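Local coordinates for protein adenylate kinase (Schistosoma mansoni, PDB 3UMF) that catalyses the reversible transfer of a phosphoryl group between adenine nucleotides, interconverting ATP and AMP with two molecules of ADP, at residues C131-V136 against Q188-T193; K30-L35 against H110-G115; C46-Q51 against T199-F204; R118-G123 against K179-H184. All coordinates share one frame; numbering follows the deposited sequence.

Contact 1. Residues C131-V136 against Q188-T193; sequences CPCLCV and QNKVIT
Val-136 is held from both ends by the chain beside it: its N donates to Lys-190 O at 2.7 Å, and its O accepts from Ile-192 N at 2.6 Å. Val-191, between them, is the bridge partner of Val-136, and its CA approaches Val-136 O at 3.4 Å in a CA-H...O contact. This is the tight end. On one face of the sheet Val-136 and Val-191 sit next to each other beneath Tyr-185 of helix 179-186. On the other, Cys-135 SG meets Ile-192 CD1 at 4.0 Å, and Leu-211 of helix 200-212 covers both. A chi1 of 64° puts that sulfur between the backbone N and carbonyl carbon of Cys-135, reaching toward the helix.

Toward Pro-132 the backbones separate, and a single long side chain spans the gap on the more open side. Lys-190 runs back alongside residues 133 and 134 until NZ donates to Cys-133 O at 3.1 Å, with CE lying against the same oxygen. Pro-132 itself is exposed. Just before Lys-190, Asn-189 ends helix 179-186 in a Schellman motif. Strand 191-195, entered straight from that helix, here forms an outer edge of the five-stranded parallel sheet in the Rossmann-like alpha/beta core of nucleoside monophosphate kinases.

Contact 2. Residues K30-L35 against H110-G115; sequences KVIFVL and HFLIDG
Matching first torsions, chi1 -68° in Lys-30 and -57° in His-110, swing both side chains the same way, so that they run side by side off one face of the sheet. Here strand 30-35 lies parallel to strand 110-114, the middle strand of the sheet and one of its two neighbours in a P-loop kinase core, with the first strand leading straight into the phosphate-binding loop. The lysine methylenes lie along the imidazole: Lys-30 CD is 3.2 Å from His-110 NE2, approaching the ring obliquely, while the weak bond from Lys-30 NZ to that nitrogen is long at 3.5 Å.

Between the strands the backbone ladder is regular. Lys-30 O takes the N-H of Phe-111, Ile-32 bonds to both Phe-111 and Ile-113, and Val-34 N goes to Ile-113 O. The bond from Ile-32 N to Phe-111 O is 2.8 Å long. A weaker one, Gly-115 N to Val-34 O, closes the ladder where Gly-115, with positive phi, leads the second strand out of the sheet.

Side chains alternate between the faces. Phe-33 and Val-31 flank Ile-113, whose CG1 comes to the edge of the phenyl ring, 3.9 Å from Phe-33 CD1; helix 90-104 packs over this face. Asp-114, on the other face, forms a salt bridge with Lys-42 of the P-loop and a hydrogen bond with His-57. Nearby, under helix 42-53, Leu-112 CD2 wedges between two branches of the first strand, 3.6 Å from Val-34 CG2 and 3.7 Å from Ile-32 CG2.

Contact 3. Residues C46-Q51 against T199-F204; sequences CEKLVQ and TVDAIF
Lys-48 lies across one face of the Phe-204 ring, touching it at both ends of its aliphatic chain. The first touch is a CH-pi contact, with Lys-48 CB 4.0 Å from the centroid of the Phe-204 ring. The chain then bends twice, at chi2 and chi3, and comes back to the same face, where Lys-48 CE stands 3.7 Å from Phe-204 CG. The ammonium ends near the root of the ring: Lys-48 NZ is 4.5 Å from the ring centroid, 35° off the normal, an off-centre cation-pi interaction. Phe-204 can offer this face because its CG points anti to the backbone N, chi1 -174°, carrying the ring over toward helix 42-53.

Two further residues of helix 200-212 frame the lysine. The side chain of Asp-201 comes in square to the lysine chain, and OD1 meets Lys-48 NZ in a long salt bridge of 3.5 Å, so the ammonium probably feels both the carboxylate and the ring's pi cloud. Val-200 adds an apolar contact, CG1 to Lys-48 CE at 3.8 Å. Leu-49 and Phe-204 run alongside one another, pointing opposite ways, which brings Leu-49 CD2 to 3.7 Å from Phe-204 CE1. Leu-49 belongs to the buried side, where it also meets Leu-112 of the sheet and Leu-211 farther along the second helix.

Thr-199 OG1 caps that second helix by accepting from Ala-202 N, and Gln-45 NE2 bonds to Val-200 O. Neighbouring helices lying on one face of a parallel sheet, here the P-loop helix and the C-terminal helix, are typical of the three-layer alpha/beta core of adenylate kinases.

Contact 4. Residues R118-G123 against K179-H184; sequences RELDQG and KPVIEH
Gln-122 OE1 accepts two backbone N-H groups from the turn that rests on Val-181: Arg-118 N at 2.7 Å, and Glu-119 N in a weaker bond of 3.4 Å. The stronger donor sits well off the amide plane, tilted 31° from it. Glu-119 stands at the N-cap of helix 120-129, and Gln-122, in the first turn, folds its amide back over the start of the chain that leads in. The carbonyl oxygens of Arg-118 and Glu-119 face helix 179-186.

Val-181 packs its branched end against that turn. Its two methyls meet successive carbonyl oxygens: CG1 comes to 4.0 Å from Arg-118 O, while CG2 lies 3.8 Å from Glu-119 O. Val-181 CB itself is 3.9 Å from Leu-120 N.

About one turn after Val-181, His-184 meets Leu-120, the two side chains set roughly perpendicular. The leucine places its CD1 methyl over a face of the imidazole, 3.5 Å from His-184 CG, and the histidine chi1 of 175° turns the ring out to meet it. Pro-180 adds only light packing at the margin, and the join lies near the protein surface.

Pro-117 backs Val-181 from the loop just before Arg-118. What is met here is the end of the Asp-Gly-Tyr-Pro-Arg motif of adenylate kinases, running into helix 120-129 and packed against a neighbouring helix on the same side of the parallel sheet.

In the fold
Contacts 1 and 2 belong to one five-stranded parallel sheet of order 2-3-1-4-5. Their centres are about 10 Å apart, and they join through the backbone where strands 30-35 and 135-140 run side by side. Contacts 3 and 4 lie on opposite sides of the chain's centre, their own centres about 24 Å apart, each pairing helices on a different face of that sheet. Cys-46 and Leu-49 bring contact 3 down onto contact 2, while Ile-182 of contact 4 touches both Leu-35 and Val-191. Along the chain contact 2 closes before contacts 1 and 4 open, and contact 3 spans from the P-loop helix to the C-terminal helix, tying distant sequence into one nucleotide-binding core.

Contact 1. Residues C131-V136 against Q188-T193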
# COMPACT_ATOMS: atom_id res chain seq x y z
N CYS A 131 -0.93 14.44 4.75
CA CYS A 131 -0.69 14.36 6.19
C CYS A 131 0.34 13.28 6.49
O CYS A 131 0.49 12.33 5.72
CB CYS A 131 -2.00 14.09 6.95
SG CYS A 131 -2.75 12.49 6.60
N PRO A 132 1.07 13.43 7.61
CA PRO A 132 2.06 12.42 8.01
C PRO A 132 1.39 11.08 8.28
O PRO A 132 0.25 11.06 8.76
CB PRO A 132 2.63 12.99 9.31
CG PRO A 132 2.40 14.46 9.22
CD PRO A 132 1.08 14.60 8.51
N CYS A 133 2.06 9.99 7.97
CA CYS A 133 1.47 8.68 8.20
C CYS A 133 1.55 8.30 9.68
O CYS A 133 2.40 8.81 10.41
CB CYS A 133 2.12 7.61 7.32
SG CYS A 133 3.75 7.06 7.86
N LEU A 134 0.65 7.44 10.11
CA LEU A 134 0.69 6.91 11.47
C LEU A 134 1.79 5.86 11.57
O LEU A 134 2.62 5.89 12.48
CB LEU A 134 -0.66 6.31 11.84
CG LEU A 134 -0.73 5.55 13.16
CD1 LEU A 134 -0.46 6.47 14.34
CD2 LEU A 134 -2.09 4.88 13.30
N CYS A 135 1.78 4.92 10.62
CA CYS A 135 2.79 3.87 10.57
C CYS A 135 2.80 3.20 9.20
O CYS A 135 1.96 3.48 8.35
CB CYS A 135 2.53 2.82 11.66
SG CYS A 135 0.97 1.91 11.49
N VAL A 136 3.78 2.32 9.01
CA VAL A 136 3.87 1.52 7.80
C VAL A 136 3.85 0.05 8.20
O VAL A 136 4.60 -0.37 9.08
CB VAL A 136 5.18 1.82 7.03
CG1 VAL A 136 5.28 0.95 5.79
CG2 VAL A 136 5.26 3.29 6.67
N GLN A 188 12.48 6.32 11.74
CA GLN A 188 11.54 7.14 12.50
C GLN A 188 10.72 6.27 13.45
O GLN A 188 9.80 6.77 14.10
CB GLN A 188 10.59 7.88 11.56
CG GLN A 188 11.28 8.71 10.50
CD GLN A 188 10.28 9.41 9.59
OE1 GLN A 188 9.30 9.98 10.05
NE2 GLN A 188 10.53 9.35 8.29
N ASN A 189 11.06 4.99 13.50
CA ASN A 189 10.36 4.03 14.36
C ASN A 189 8.88 3.93 14.00
O ASN A 189 8.02 3.85 14.88
CB ASN A 189 10.53 4.42 15.84
CG ASN A 189 10.71 3.22 16.74
OD1 ASN A 189 11.45 2.29 16.42
ND2 ASN A 189 10.02 3.24 17.88
N LYS A 190 8.58 3.93 12.70
CA LYS A 190 7.20 3.91 12.22
C LYS A 190 6.87 2.69 11.36
O LYS A 190 5.79 2.61 10.78
CB LYS A 190 6.89 5.18 11.41
CG LYS A 190 6.60 6.41 12.25
CD LYS A 190 6.39 7.63 11.36
CE LYS A 190 5.41 8.61 11.97
NZ LYS A 190 5.21 9.80 11.10
N VAL A 191 7.80 1.74 11.28
CA VAL A 191 7.58 0.54 10.48
C VAL A 191 7.21 -0.66 11.34
O VAL A 191 7.94 -1.01 12.28
CB VAL A 191 8.81 0.19 9.61
CG1 VAL A 191 8.60 -1.13 8.88
CG2 VAL A 191 9.09 1.31 8.62
N ILE A 192 6.07 -1.26 11.04
CA ILE A 192 5.70 -2.54 11.64
C ILE A 192 6.12 -3.65 10.69
O ILE A 192 5.49 -3.87 9.65
CB ILE A 192 4.19 -2.62 11.89
CG1 ILE A 192 3.76 -1.56 12.90
CG2 ILE A 192 3.81 -4.01 12.39
CD1 ILE A 192 2.27 -1.51 13.13
N THR A 193 7.21 -4.33 11.02
CA THR A 193 7.70 -5.42 10.19
C THR A 193 7.01 -6.72 10.58
O THR A 193 7.24 -7.24 11.68
CB THR A 193 9.23 -5.56 10.28
OG1 THR A 193 9.84 -4.35 9.82
CG2 THR A 193 9.72 -6.72 9.43

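Contact 2. Residues K30-L35 against H110-G115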
# COMPACT_ATOMS: atom_id res chain seq x y z
N LYS A 30 -5.71 9.26 10.38
CA LYS A 30 -4.64 8.32 10.71
C LYS A 30 -4.37 7.45 9.49
O LYS A 30 -5.22 6.66 9.08
CB LYS A 30 -5.06 7.45 11.89
CG LYS A 30 -5.18 8.20 13.20
CD LYS A 30 -6.07 7.43 14.16
CE LYS A 30 -5.58 7.54 15.59
NZ LYS A 30 -6.02 6.36 16.39
N VAL A 31 -3.18 7.60 8.91
CA VAL A 31 -2.85 6.93 7.66
C VAL A 31 -1.89 5.77 7.85
O VAL A 31 -0.81 5.92 8.43
CB VAL A 31 -2.25 7.92 6.64
CG1 VAL A 31 -1.75 7.18 5.41
CG2 VAL A 31 -3.28 8.97 6.26
N ILE A 32 -2.28 4.60 7.37
CA ILE A 32 -1.46 3.41 7.45
C ILE A 32 -1.00 2.98 6.07
O ILE A 32 -1.79 2.48 5.26
CB ILE A 32 -2.23 2.25 8.11
CG1 ILE A 32 -2.70 2.66 9.51
CG2 ILE A 32 -1.37 1.00 8.17
CD1 ILE A 32 -3.75 1.74 10.09
N PHE A 33 0.28 3.18 5.78
CA PHE A 33 0.86 2.68 4.54
C PHE A 33 1.02 1.16 4.63
O PHE A 33 1.45 0.64 5.65
CB PHE A 33 2.23 3.34 4.30
CG PHE A 33 2.16 4.81 3.98
CD1 PHE A 33 1.05 5.36 3.35
CD2 PHE A 33 3.22 5.65 4.31
CE1 PHE A 33 1.00 6.71 3.05
CE2 PHE A 33 3.17 7.01 4.01
CZ PHE A 33 2.06 7.54 3.38
N VAL A 34 0.66 0.46 3.56
CA VAL A 34 0.81 -1.00 3.53
C VAL A 34 1.69 -1.45 2.37
O VAL A 34 1.41 -1.15 1.20
CB VAL A 34 -0.56 -1.72 3.47
CG1 VAL A 34 -0.37 -3.23 3.42
CG2 VAL A 34 -1.41 -1.33 4.66
N LEU A 35 2.76 -2.16 2.70
CA LEU A 35 3.70 -2.67 1.70
C LEU A 35 3.77 -4.19 1.71
O LEU A 35 3.68 -4.81 2.77
CB LEU A 35 5.10 -2.09 1.94
CG LEU A 35 5.32 -0.63 1.51
CD1 LEU A 35 6.77 -0.23 1.75
CD2 LEU A 35 4.94 -0.45 0.05
N HIS A 110 -9.43 6.54 9.90
CA HIS A 110 -8.31 5.69 9.47
C HIS A 110 -8.35 5.40 7.97
O HIS A 110 -9.42 5.24 7.39
CB HIS A 110 -8.29 4.37 10.24
CG HIS A 110 -8.20 4.51 11.72
ND1 HIS A 110 -9.31 4.69 12.52
CD2 HIS A 110 -7.14 4.48 12.56
CE1 HIS A 110 -8.94 4.77 13.78
NE2 HIS A 110 -7.63 4.65 13.84
N PHE A 111 -7.17 5.33 7.37
CA PHE A 111 -7.04 4.99 5.96
C PHE A 111 -5.93 3.97 5.78
O PHE A 111 -4.79 4.20 6.20
CB PHE A 111 -6.72 6.25 5.14
CG PHE A 111 -7.84 7.24 5.09
CD1 PHE A 111 -7.99 8.19 6.08
CD2 PHE A 111 -8.76 7.22 4.04
CE1 PHE A 111 -9.03 9.11 6.04
CE2 PHE A 111 -9.80 8.14 3.99
CZ PHE A 111 -9.93 9.08 4.99
N LEU A 112 -6.27 2.84 5.17
CA LEU A 112 -5.26 1.90 4.70
C LEU A 112 -4.95 2.24 3.25
O LEU A 112 -5.84 2.17 2.40
CB LEU A 112 -5.79 0.46 4.77
CG LEU A 112 -5.77 -0.30 6.09
CD1 LEU A 112 -6.41 -1.67 5.92
CD2 LEU A 112 -4.35 -0.45 6.61
N ILE A 113 -3.71 2.62 2.97
CA ILE A 113 -3.30 2.83 1.58
C ILE A 113 -2.56 1.59 1.10
O ILE A 113 -1.43 1.33 1.52
CB ILE A 113 -2.39 4.05 1.41
CG1 ILE A 113 -2.76 5.16 2.40
CG2 ILE A 113 -2.43 4.54 -0.03
CD1 ILE A 113 -4.08 5.84 2.11
N ASP A 114 -3.19 0.86 0.19
CA ASP A 114 -2.68 -0.43 -0.26
C ASP A 114 -1.58 -0.26 -1.31
O ASP A 114 -1.80 0.35 -2.36
CB ASP A 114 -3.83 -1.27 -0.83
CG ASP A 114 -3.50 -2.75 -0.94
OD1 ASP A 114 -2.38 -3.08 -1.37
OD2 ASP A 114 -4.36 -3.58 -0.59
N GLY A 115 -0.40 -0.79 -1.01
CA GLY A 115 0.72 -0.77 -1.94
C GLY A 115 1.29 0.62 -2.17
O GLY A 115 1.69 0.95 -3.29

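Contact 3. Residues C46-Q51 against T199-F204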
# COMPACT_ATOMS: atom_id res chain seq x y z
N CYS A 46 -5.25 -6.91 4.29
CA CYS A 46 -5.95 -5.63 4.16
C CYS A 46 -7.47 -5.81 4.21
O CYS A 46 -8.17 -4.99 4.81
CB CYS A 46 -5.55 -4.91 2.88
SG CYS A 46 -3.90 -4.16 2.90
N GLU A 47 -7.97 -6.86 3.57
CA GLU A 47 -9.40 -7.14 3.57
C GLU A 47 -9.89 -7.42 4.98
O GLU A 47 -10.94 -6.94 5.39
CB GLU A 47 -9.71 -8.35 2.68
CG GLU A 47 -9.55 -8.10 1.20
CD GLU A 47 -9.71 -9.36 0.38
OE1 GLU A 47 -10.00 -10.43 0.98
OE2 GLU A 47 -9.53 -9.30 -0.85
N LYS A 48 -9.11 -8.20 5.72
CA LYS A 48 -9.48 -8.59 7.08
C LYS A 48 -9.42 -7.40 8.03
O LYS A 48 -10.24 -7.29 8.94
CB LYS A 48 -8.60 -9.75 7.56
CG LYS A 48 -8.59 -10.93 6.60
CD LYS A 48 -8.74 -12.25 7.32
CE LYS A 48 -7.58 -12.50 8.26
NZ LYS A 48 -7.86 -13.67 9.14
N LEU A 49 -8.45 -6.51 7.82
CA LEU A 49 -8.33 -5.30 8.63
C LEU A 49 -9.54 -4.37 8.43
O LEU A 49 -10.09 -3.85 9.40
CB LEU A 49 -7.05 -4.54 8.29
CG LEU A 49 -5.74 -5.14 8.81
CD1 LEU A 49 -4.56 -4.35 8.27
CD2 LEU A 49 -5.73 -5.15 10.33
N VAL A 50 -9.92 -4.18 7.18
CA VAL A 50 -11.08 -3.35 6.85
C VAL A 50 -12.35 -3.95 7.44
O VAL A 50 -13.22 -3.23 7.92
CB VAL A 50 -11.24 -3.18 5.32
CG1 VAL A 50 -12.57 -2.53 4.98
CG2 VAL A 50 -10.08 -2.37 4.77
N GLN A 51 -12.44 -5.28 7.42
CA GLN A 51 -13.61 -5.96 7.97
C GLN A 51 -13.69 -5.79 9.49
O GLN A 51 -14.76 -5.50 10.02
CB GLN A 51 -13.60 -7.44 7.59
CG GLN A 51 -14.85 -8.19 8.00
CD GLN A 51 -14.78 -9.68 7.69
OE1 GLN A 51 -15.46 -10.17 6.80
NE2 GLN A 51 -13.95 -10.39 8.45
N THR A 199 0.79 -18.52 9.04
CA THR A 199 -0.55 -18.67 8.50
C THR A 199 -1.27 -17.33 8.43
O THR A 199 -0.82 -16.34 9.02
CB THR A 199 -1.40 -19.62 9.35
OG1 THR A 199 -1.60 -19.05 10.65
CG2 THR A 199 -0.71 -20.98 9.48
N VAL A 200 -2.40 -17.29 7.72
CA VAL A 200 -3.17 -16.06 7.57
C VAL A 200 -3.66 -15.56 8.93
O VAL A 200 -3.58 -14.36 9.22
CB VAL A 200 -4.37 -16.27 6.62
CG1 VAL A 200 -5.26 -15.03 6.60
CG2 VAL A 200 -3.88 -16.59 5.21
N ASP A 201 -4.12 -16.48 9.77
CA ASP A 201 -4.61 -16.14 11.11
C ASP A 201 -3.51 -15.66 12.05
O ASP A 201 -3.71 -14.73 12.83
CB ASP A 201 -5.33 -17.34 11.73
CG ASP A 201 -6.63 -17.69 11.01
OD1 ASP A 201 -7.36 -16.76 10.61
OD2 ASP A 201 -6.91 -18.90 10.85
N ALA A 202 -2.34 -16.30 11.99
CA ALA A 202 -1.21 -15.92 12.83
C ALA A 202 -0.69 -14.54 12.45
O ALA A 202 -0.32 -13.74 13.32
CB ALA A 202 -0.10 -16.96 12.74
N ILE A 203 -0.65 -14.27 11.15
CA ILE A 203 -0.23 -12.97 10.66
C ILE A 203 -1.21 -11.88 11.10
O ILE A 203 -0.81 -10.81 11.55
CB ILE A 203 -0.13 -12.97 9.12
CG1 ILE A 203 1.03 -13.87 8.66
CG2 ILE A 203 0.08 -11.56 8.59
CD1 ILE A 203 0.97 -14.22 7.19
N PHE A 204 -2.51 -12.17 10.99
CA PHE A 204 -3.54 -11.19 11.33
C PHE A 204 -3.51 -10.84 12.82
O PHE A 204 -3.63 -9.68 13.19
CB PHE A 204 -4.92 -11.71 10.93
CG PHE A 204 -6.03 -10.70 11.12
CD1 PHE A 204 -6.03 -9.52 10.41
CD2 PHE A 204 -7.06 -10.95 12.01
CE1 PHE A 204 -7.05 -8.59 10.58
CE2 PHE A 204 -8.08 -10.02 12.18
CZ PHE A 204 -8.07 -8.84 11.46

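Contact 4. Residues R118-G123 against K179-H184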
# COMPACT_ATOMS: atom_id res chain seq x y z
N ARG A 118 5.62 3.09 -2.82
CA ARG A 118 6.60 2.13 -3.32
C ARG A 118 7.99 2.75 -3.40
O ARG A 118 8.99 2.05 -3.44
CB ARG A 118 6.16 1.58 -4.69
CG ARG A 118 4.85 0.81 -4.66
CD ARG A 118 4.41 0.38 -6.05
NE ARG A 118 5.35 -0.57 -6.66
CZ ARG A 118 5.23 -1.89 -6.57
NH1 ARG A 118 4.22 -2.43 -5.91
NH2 ARG A 118 6.12 -2.68 -7.15
N GLU A 119 8.03 4.08 -3.44
CA GLU A 119 9.30 4.81 -3.52
C GLU A 119 9.33 5.98 -2.54
O GLU A 119 8.29 6.44 -2.07
CB GLU A 119 9.55 5.29 -4.96
CG GLU A 119 9.64 4.16 -5.98
CD GLU A 119 9.81 4.64 -7.41
OE1 GLU A 119 10.69 5.50 -7.65
OE2 GLU A 119 9.07 4.15 -8.29
N LEU A 120 10.54 6.45 -2.22
CA LEU A 120 10.72 7.45 -1.18
C LEU A 120 10.03 8.78 -1.48
O LEU A 120 9.48 9.42 -0.58
CB LEU A 120 12.22 7.67 -0.92
CG LEU A 120 12.56 8.54 0.30
CD1 LEU A 120 11.78 8.06 1.51
CD2 LEU A 120 14.06 8.49 0.58
N ASP A 121 10.07 9.21 -2.74
CA ASP A 121 9.45 10.47 -3.13
C ASP A 121 7.95 10.45 -2.89
O ASP A 121 7.36 11.45 -2.48
CB ASP A 121 9.77 10.81 -4.60
CG ASP A 121 9.37 9.71 -5.56
OD1 ASP A 121 8.95 8.62 -5.10
OD2 ASP A 121 9.49 9.92 -6.79
N GLN A 122 7.33 9.29 -3.13
CA GLN A 122 5.90 9.11 -2.91
C GLN A 122 5.53 9.31 -1.44
O GLN A 122 4.49 9.90 -1.13
CB GLN A 122 5.46 7.73 -3.39
CG GLN A 122 5.72 7.45 -4.86
CD GLN A 122 5.34 6.04 -5.26
OE1 GLN A 122 4.99 5.21 -4.42
NE2 GLN A 122 5.40 5.75 -6.56
N GLY A 123 6.37 8.80 -0.55
CA GLY A 123 6.12 8.89 0.88
C GLY A 123 6.25 10.29 1.43
O GLY A 123 5.35 10.80 2.10
N LYS A 179 13.61 -0.64 -0.73
CA LYS A 179 14.61 -0.55 0.35
C LYS A 179 14.76 0.84 0.98
O LYS A 179 14.68 0.96 2.20
CB LYS A 179 15.98 -1.08 -0.10
CG LYS A 179 16.15 -2.58 0.05
CD LYS A 179 17.54 -3.01 -0.43
CE LYS A 179 17.71 -4.52 -0.34
NZ LYS A 179 18.98 -4.95 -0.99
N PRO A 180 14.96 1.89 0.16
CA PRO A 180 15.14 3.19 0.83
C PRO A 180 13.87 3.74 1.49
O PRO A 180 13.98 4.50 2.45
CB PRO A 180 15.63 4.11 -0.29
CG PRO A 180 15.17 3.47 -1.54
CD PRO A 180 15.18 1.99 -1.29
N VAL A 181 12.69 3.38 0.99
CA VAL A 181 11.48 3.89 1.62
C VAL A 181 11.22 3.20 2.96
O VAL A 181 10.79 3.83 3.92
CB VAL A 181 10.24 3.85 0.68
CG1 VAL A 181 9.74 2.43 0.48
CG2 VAL A 181 9.13 4.73 1.24
N ILE A 182 11.53 1.91 3.02
CA ILE A 182 11.40 1.15 4.26
C ILE A 182 12.42 1.63 5.30
O ILE A 182 12.09 1.80 6.47
CB ILE A 182 11.54 -0.36 4.02
CG1 ILE A 182 10.32 -0.88 3.25
CG2 ILE A 182 11.70 -1.12 5.32
CD1 ILE A 182 10.46 -2.31 2.77
N GLU A 183 13.66 1.84 4.87
CA GLU A 183 14.70 2.33 5.77
C GLU A 183 14.38 3.72 6.31
O GLU A 183 14.62 4.01 7.48
CB GLU A 183 16.06 2.32 5.09
CG GLU A 183 17.21 2.74 6.00
CD GLU A 183 17.36 1.84 7.21
OE1 GLU A 183 17.18 0.61 7.07
OE2 GLU A 183 17.64 2.36 8.31
N HIS A 184 13.82 4.57 5.45
CA HIS A 184 13.43 5.93 5.84
C HIS A 184 12.43 5.96 6.99
O HIS A 184 12.60 6.72 7.95
CB HIS A 184 12.86 6.68 4.63
CG HIS A 184 12.34 8.05 4.96
ND1 HIS A 184 13.16 9.11 5.24
CD2 HIS A 184 11.07 8.52 5.03
CE1 HIS A 184 12.43 10.18 5.49
NE2 HIS A 184 11.15 9.85 5.37